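Long-range contact in DUF4973 domain-containing protein (Bacteroides thetaiotaomicron, PDB 4QNI), which is of unknown function but may serve as an auxiliary nutrient-binding protein of this gut bacterium: residues I257-S268 and I288-N297. Sequence-based numbering, arbitrary orientation. Where two conformers were deposited one is given.
With EDO (1,2-ethanediol), chain E.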
ATOM      1  N   ILE A 257     -35.623 -16.434  23.308  1.00 58.57           N
ATOM      2  CA  ILE A 257     -35.276 -16.495  21.891  1.00 55.21           C
ATOM      3  C   ILE A 257     -35.860 -17.754  21.214  1.00 58.07           C
ATOM      4  O   ILE A 257     -35.483 -18.098  20.087  1.00 56.06           O
ATOM      5  CB  ILE A 257     -33.735 -16.352  21.717  1.00 55.54           C
ATOM      6  CG1 ILE A 257     -32.942 -17.553  22.265  1.00 54.41           C
ATOM      7  CG2 ILE A 257     -33.233 -15.019  22.326  1.00 54.75           C
ATOM      8  CD1 ILE A 257     -31.450 -17.651  21.638  1.00 53.81           C
ATOM      9  N   GLY A 258     -36.810 -18.390  21.893  1.00 55.45           N
ATOM     10  CA  GLY A 258     -37.497 -19.586  21.409  1.00 55.71           C
ATOM     11  C   GLY A 258     -36.560 -20.691  20.963  1.00 56.38           C
ATOM     12  O   GLY A 258     -36.772 -21.303  19.915  1.00 54.33           O
ATOM     13  N   PHE A 259     -35.472 -20.882  21.727  1.00 52.49           N
ATOM     14  CA  PHE A 259     -34.426 -21.870  21.470  1.00 50.23           C
ATOM     15  C   PHE A 259     -35.013 -23.257  21.585  1.00 56.28           C
ATOM     16  O   PHE A 259     -35.824 -23.519  22.477  1.00 57.44           O
ATOM     17  CB  PHE A 259     -33.230 -21.678  22.430  1.00 50.15           C
ATOM     18  CG  PHE A 259     -32.103 -22.669  22.252  1.00 49.41           C
ATOM     19  CD1 PHE A 259     -31.141 -22.483  21.265  1.00 49.63           C
ATOM     20  CD2 PHE A 259     -32.006 -23.790  23.070  1.00 50.77           C
ATOM     21  CE1 PHE A 259     -30.103 -23.401  21.098  1.00 49.05           C
ATOM     22  CE2 PHE A 259     -30.953 -24.702  22.910  1.00 51.53           C
ATOM     23  CZ  PHE A 259     -30.011 -24.499  21.928  1.00 47.95           C
ATOM     24  N   GLU A 260     -34.661 -24.116  20.623  1.00 53.38           N
ATOM     25  CA  GLU A 260     -35.142 -25.487  20.537  1.00 54.30           C
ATOM     26  C   GLU A 260     -34.085 -26.373  19.922  1.00 56.52           C
ATOM     27  O   GLU A 260     -33.593 -26.100  18.835  1.00 54.34           O
ATOM     28  CB  GLU A 260     -36.434 -25.562  19.699  1.00 57.38           C
ATOM     29  CG  GLU A 260     -37.713 -25.366  20.495  1.00 78.20           C
ATOM     30  CD  GLU A 260     -38.321 -26.612  21.116  1.00115.67           C
ATOM     31  OE1 GLU A 260     -38.605 -27.577  20.368  1.00112.73           O
ATOM     32  OE2 GLU A 260     -38.576 -26.595  22.342  1.00117.67           O
ATOM     33  N   LEU A 261     -33.715 -27.416  20.624  1.00 55.55           N
ATOM     34  CA  LEU A 261     -32.788 -28.387  20.075  1.00 56.24           C
ATOM     35  C   LEU A 261     -33.540 -29.452  19.340  1.00 63.64           C
ATOM     36  O   LEU A 261     -34.625 -29.849  19.769  1.00 65.37           O
ATOM     37  CB  LEU A 261     -31.965 -29.064  21.168  1.00 55.75           C
ATOM     38  CG  LEU A 261     -30.831 -28.276  21.739  1.00 60.07           C
ATOM     39  CD1 LEU A 261     -30.346 -28.955  22.992  1.00 60.95           C
ATOM     40  CD2 LEU A 261     -29.694 -28.107  20.712  1.00 57.79           C
ATOM     41  N   ASN A 262     -32.949 -29.961  18.267  1.00 60.06           N
ATOM     42  CA  ASN A 262     -33.496 -31.104  17.585  1.00 60.73           C
ATOM     43  C   ASN A 262     -33.112 -32.304  18.446  1.00 65.14           C
ATOM     44  O   ASN A 262     -31.933 -32.497  18.740  1.00 63.96           O
ATOM     45  CB  ASN A 262     -32.975 -31.186  16.169  1.00 59.61           C
ATOM     46  CG  ASN A 262     -33.567 -32.323  15.379  1.00 74.73           C
ATOM     47  OD1 ASN A 262     -33.174 -33.481  15.546  1.00 56.35           O
ATOM     48  ND2 ASN A 262     -34.523 -32.010  14.504  1.00 68.83           N
ATOM     49  N   LYS A 263     -34.116 -33.035  18.937  1.00 63.60           N
ATOM     50  CA  LYS A 263     -33.939 -34.166  19.844  1.00 63.80           C
ATOM     51  C   LYS A 263     -33.594 -35.515  19.143  1.00 69.66           C
ATOM     52  O   LYS A 263     -33.268 -36.472  19.843  1.00 69.46           O
ATOM     53  CB  LYS A 263     -35.212 -34.321  20.683  1.00 66.77           C
ATOM     54  N   ASP A 264     -33.623 -35.593  17.792  1.00 68.48           N
ATOM     55  CA  ASP A 264     -33.379 -36.856  17.044  1.00 69.59           C
ATOM     56  C   ASP A 264     -31.967 -37.452  17.264  1.00 70.54           C
ATOM     57  O   ASP A 264     -31.850 -38.658  17.511  1.00 70.54           O
ATOM     58  CB  ASP A 264     -33.624 -36.681  15.522  1.00 72.72           C
ATOM     59  CG  ASP A 264     -35.002 -36.167  15.106  1.00 89.43           C
ATOM     60  OD1 ASP A 264     -35.966 -36.290  15.916  1.00 92.00           O
ATOM     61  OD2 ASP A 264     -35.125 -35.661  13.964  1.00 93.88           O
ATOM     62  N   VAL A 265     -30.907 -36.627  17.119  1.00 64.08           N
ATOM     63  CA  VAL A 265     -29.520 -37.084  17.323  1.00 61.66           C
ATOM     64  C   VAL A 265     -28.844 -36.147  18.307  1.00 59.59           C
ATOM     65  O   VAL A 265     -29.212 -34.984  18.397  1.00 59.28           O
ATOM     66  CB  VAL A 265     -28.671 -37.254  16.029  1.00 65.60           C
ATOM     67  CG1 VAL A 265     -29.285 -38.288  15.071  1.00 66.50           C
ATOM     68  CG2 VAL A 265     -28.439 -35.918  15.327  1.00 64.88           C
ATOM     69  N   THR A 266     -27.882 -36.675  19.058  1.00 52.23           N
ATOM     70  CA  THR A 266     -27.148 -35.904  20.046  0.50 50.46           C
ATOM     71  C   THR A 266     -25.800 -35.484  19.430  1.00 50.57           C
ATOM     72  O   THR A 266     -25.124 -36.306  18.794  1.00 49.10           O
ATOM     73  CB  THR A 266     -27.007 -36.679  21.366  0.50 60.50           C
ATOM     74  OG1 THR A 266     -26.341 -37.911  21.117  0.50 64.68           O
ATOM     75  CG2 THR A 266     -28.356 -36.939  22.048  0.50 58.41           C
ATOM     76  N   PRO A 267     -25.426 -34.184  19.546  1.00 42.42           N
ATOM     77  CA  PRO A 267     -24.145 -33.752  18.952  1.00 40.55           C
ATOM     78  C   PRO A 267     -22.944 -34.393  19.652  1.00 42.46           C
ATOM     79  O   PRO A 267     -23.050 -34.789  20.808  1.00 42.84           O
ATOM     80  CB  PRO A 267     -24.155 -32.226  19.101  1.00 41.44           C
ATOM     81  CG  PRO A 267     -25.220 -31.913  20.088  1.00 45.62           C
ATOM     82  CD  PRO A 267     -26.123 -33.077  20.243  1.00 41.77           C
ATOM     83  N   SER A 268     -21.816 -34.515  18.941  1.00 38.00           N
ATOM     84  CA  SER A 268     -20.580 -35.141  19.429  1.00 37.04           C
ATOM     85  C   SER A 268     -19.357 -34.445  18.874  1.00 42.21           C
ATOM     86  O   SER A 268     -19.447 -33.704  17.899  1.00 42.13           O
ATOM     87  CB  SER A 268     -20.534 -36.620  19.052  1.00 40.43           C
ATOM     88  OG  SER A 268     -20.790 -36.829  17.672  1.00 43.47           O
ATOM     89  N   ILE A 288     -13.635 -31.398  15.686  1.00 37.34           N
ATOM     90  CA  ILE A 288     -14.789 -31.513  14.797  1.00 36.65           C
ATOM     91  C   ILE A 288     -16.056 -31.700  15.630  1.00 40.93           C
ATOM     92  O   ILE A 288     -16.128 -32.647  16.402  1.00 41.44           O
ATOM     93  CB  ILE A 288     -14.570 -32.672  13.793  1.00 40.51           C
ATOM     94  CG1 ILE A 288     -13.358 -32.344  12.877  1.00 42.26           C
ATOM     95  CG2 ILE A 288     -15.844 -32.985  12.977  1.00 37.91           C
ATOM     96  CD1 ILE A 288     -12.895 -33.473  12.034  1.00 47.61           C
ATOM     97  N   ILE A 289     -17.056 -30.828  15.474  1.00 36.97           N
ATOM     98  CA  ILE A 289     -18.327 -31.001  16.215  1.00 34.90           C
ATOM     99  C   ILE A 289     -19.374 -31.383  15.208  1.00 38.22           C
ATOM    100  O   ILE A 289     -19.640 -30.621  14.292  1.00 40.27           O
ATOM    101  CB  ILE A 289     -18.762 -29.767  17.079  1.00 35.64           C
ATOM    102  CG1 ILE A 289     -17.625 -29.267  18.004  1.00 33.96           C
ATOM    103  CG2 ILE A 289     -20.060 -30.063  17.882  1.00 33.22           C
ATOM    104  CD1 ILE A 289     -17.894 -27.840  18.560  1.00 33.85           C
ATOM    105  N   ASN A 290     -19.960 -32.559  15.359  1.00 35.09           N
ATOM    106  CA  ASN A 290     -20.967 -33.063  14.437  1.00 34.89           C
ATOM    107  C   ASN A 290     -22.359 -32.968  14.996  1.00 40.59           C
ATOM    108  O   ASN A 290     -22.546 -32.961  16.209  1.00 40.30           O
ATOM    109  CB  ASN A 290     -20.675 -34.519  14.074  1.00 34.23           C
ATOM    110  CG  ASN A 290     -19.430 -34.719  13.261  1.00 51.08           C
ATOM    111  OD1 ASN A 290     -18.504 -35.422  13.664  1.00 55.36           O
ATOM    112  ND2 ASN A 290     -19.381 -34.106  12.099  1.00 49.48           N
ATOM    113  N   ASN A 291     -23.342 -32.941  14.087  1.00 39.61           N
ATOM    114  CA  ASN A 291     -24.777 -32.945  14.351  1.00 40.89           C
ATOM    115  C   ASN A 291     -25.256 -31.786  15.226  1.00 44.77           C
ATOM    116  O   ASN A 291     -26.087 -31.966  16.123  1.00 44.28           O
ATOM    117  CB  ASN A 291     -25.226 -34.300  14.938  1.00 39.01           C
ATOM    118  CG  ASN A 291     -25.025 -35.399  13.944  1.00 46.28           C
ATOM    119  OD1 ASN A 291     -25.456 -35.297  12.800  1.00 40.79           O
ATOM    120  ND2 ASN A 291     -24.300 -36.429  14.331  1.00 41.14           N
ATOM    121  N   VAL A 292     -24.770 -30.593  14.916  1.00 40.81           N
ATOM    122  CA  VAL A 292     -25.239 -29.375  15.549  1.00 39.63           C
ATOM    123  C   VAL A 292     -26.595 -29.146  14.888  1.00 46.35           C
ATOM    124  O   VAL A 292     -26.675 -29.100  13.670  1.00 47.24           O
ATOM    125  CB  VAL A 292     -24.256 -28.198  15.370  1.00 42.26           C
ATOM    126  CG1 VAL A 292     -24.824 -26.922  15.958  1.00 42.27           C
ATOM    127  CG2 VAL A 292     -22.894 -28.517  15.971  1.00 41.01           C
ATOM    128  N   ASP A 293     -27.659 -29.135  15.660  1.00 43.98           N
ATOM    129  CA  ASP A 293     -28.991 -28.987  15.112  1.00 45.05           C
ATOM    130  C   ASP A 293     -29.883 -28.255  16.120  1.00 47.98           C
ATOM    131  O   ASP A 293     -30.310 -28.842  17.118  1.00 47.85           O
ATOM    132  CB  ASP A 293     -29.574 -30.392  14.745  1.00 47.51           C
ATOM    133  CG  ASP A 293     -30.795 -30.352  13.851  1.00 56.49           C
ATOM    134  OD1 ASP A 293     -31.461 -29.295  13.794  1.00 59.77           O
ATOM    135  OD2 ASP A 293     -31.141 -31.393  13.288  1.00 55.77           O
ATOM    136  N   TYR A 294     -30.140 -26.978  15.869  1.00 42.67           N
ATOM    137  CA  TYR A 294     -31.005 -26.195  16.745  1.00 42.00           C
ATOM    138  C   TYR A 294     -31.749 -25.088  15.974  1.00 46.59           C
ATOM    139  O   TYR A 294     -31.413 -24.724  14.829  1.00 44.07           O
ATOM    140  CB  TYR A 294     -30.241 -25.614  17.963  1.00 40.93           C
ATOM    141  CG  TYR A 294     -29.218 -24.553  17.634  1.00 41.19           C
ATOM    142  CD1 TYR A 294     -29.584 -23.210  17.532  1.00 43.41           C
ATOM    143  CD2 TYR A 294     -27.871 -24.869  17.523  1.00 41.07           C
ATOM    144  CE1 TYR A 294     -28.640 -22.220  17.250  1.00 43.09           C
ATOM    145  CE2 TYR A 294     -26.920 -23.894  17.218  1.00 41.30           C
ATOM    146  CZ  TYR A 294     -27.306 -22.566  17.107  1.00 45.55           C
ATOM    147  OH  TYR A 294     -26.378 -21.597  16.840  1.00 38.37           O
ATOM    148  N   TYR A 295     -32.771 -24.569  16.650  1.00 44.68           N
ATOM    149  CA  TYR A 295     -33.645 -23.500  16.205  1.00 45.39           C
ATOM    150  C   TYR A 295     -33.650 -22.337  17.199  1.00 49.79           C
ATOM    151  O   TYR A 295     -33.628 -22.576  18.406  1.00 49.60           O
ATOM    152  CB  TYR A 295     -35.069 -24.023  16.092  1.00 47.27           C
ATOM    153  CG  TYR A 295     -35.293 -25.082  15.049  1.00 49.87           C
ATOM    154  CD1 TYR A 295     -35.127 -26.433  15.354  1.00 52.07           C
ATOM    155  CD2 TYR A 295     -35.812 -24.755  13.801  1.00 51.22           C
ATOM    156  CE1 TYR A 295     -35.395 -27.426  14.410  1.00 53.59           C
ATOM    157  CE2 TYR A 295     -36.117 -25.739  12.866  1.00 53.20           C
ATOM    158  CZ  TYR A 295     -35.891 -27.075  13.168  1.00 60.21           C
ATOM    159  OH  TYR A 295     -36.182 -28.047  12.248  1.00 64.67           O
ATOM    160  N   PHE A 296     -33.780 -21.094  16.709  1.00 45.86           N
ATOM    161  CA  PHE A 296     -33.916 -19.922  17.581  1.00 45.18           C
ATOM    162  C   PHE A 296     -34.585 -18.790  16.820  1.00 52.01           C
ATOM    163  O   PHE A 296     -34.554 -18.775  15.588  1.00 51.76           O
ATOM    164  CB  PHE A 296     -32.552 -19.466  18.164  1.00 44.35           C
ATOM    165  CG  PHE A 296     -31.699 -18.657  17.221  1.00 44.46           C
ATOM    166  CD1 PHE A 296     -30.931 -19.280  16.245  1.00 44.87           C
ATOM    167  CD2 PHE A 296     -31.666 -17.266  17.306  1.00 46.21           C
ATOM    168  CE1 PHE A 296     -30.145 -18.531  15.371  1.00 45.21           C
ATOM    169  CE2 PHE A 296     -30.884 -16.515  16.427  1.00 48.03           C
ATOM    170  CZ  PHE A 296     -30.117 -17.155  15.474  1.00 45.58           C
ATOM    171  N   ASN A 297     -35.117 -17.805  17.558  1.00 50.16           N
ATOM    172  CA  ASN A 297     -35.748 -16.622  16.987  1.00 51.32           C
ATOM    173  C   ASN A 297     -34.836 -15.416  17.087  1.00 54.82           C
ATOM    174  O   ASN A 297     -34.405 -15.050  18.186  1.00 55.48           O
ATOM    175  CB  ASN A 297     -37.073 -16.301  17.698  1.00 52.98           C
ATOM    176  CG  ASN A 297     -38.142 -17.361  17.598  1.00 72.21           C
ATOM    177  OD1 ASN A 297     -38.334 -17.992  16.559  1.00 63.90           O
ATOM    178  ND2 ASN A 297     -38.912 -17.525  18.663  1.00 63.69           N
TER
HETATM  179  C1  EDO E 403     -22.743 -22.212  16.034  1.00 48.47           C
HETATM  180  O1  EDO E 403     -23.933 -22.351  16.784  1.00 44.81           O
HETATM  181  C2  EDO E 403     -23.047 -22.299  14.549  1.00 50.90           C
HETATM  182  O2  EDO E 403     -23.747 -21.144  14.129  1.00 56.54           O
HETATM  183  O   HOH W   1     -23.266 -37.045  16.846  1.00 48.19           O
HETATM  184  O   HOH W   2     -18.263 -37.100  16.229  1.00 43.41           O
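Glu260 and Tyr295 form an antiparallel hydrogen-bonded pair: Tyr295 N donates to Glu260 O at 2.8 Å, and Glu260 N returns the bond to Tyr295 O. Asn297 N also bonds to Ile257 O, outside the regular ladder, one residue out of step, where the chain turns at Gly258. At the other end, Asn262 N approaches Asp293 O almost straight. Pairing then lapses while 263-266 loops out, and resumes where Ser268 and Asn290 exchange two bonds. The segments thus belong to a beta hairpin of strands 260-275 and 282-298, the first interrupted by this excursion, inside the large antiparallel sheet of the C-terminal domain.

The Asn262 side-chain amide, at this same pair, lies stacked on the Asp293 carboxylate, planes 12° apart, with Asn262 CG 3.3 Å from Asp293 OD2. Asn262 CG stands anti to the backbone N (chi1 -177°), which brings the amide over the carboxylate while OD1 accepts from Asp264 N, an Asx turn; Asp293 OD1 is hydrogen-bonded to His309 NE2. An alanine at Asn262 would strip away the amide, probably leaving Asp264 N without this acceptor and one carboxylate face less covered. On the face bearing Leu261 and Tyr294, Leu261 CD2 meets Tyr294 CB at 3.8 Å, and Phe259 CE1 reaches Tyr294 CD1 at 3.6 Å, the rings inclined by 39°. Tyr294 OH is hydrogen-bonded to O1 of an ethanediol (2.6 Å), probably from the crystallisation liquor, and to Gly221 N. From within the loop, Val265 CG2 touches Asn291 CB at 3.6 Å, and one water links Thr266 O, Ser268 OG and Asn291 ND2.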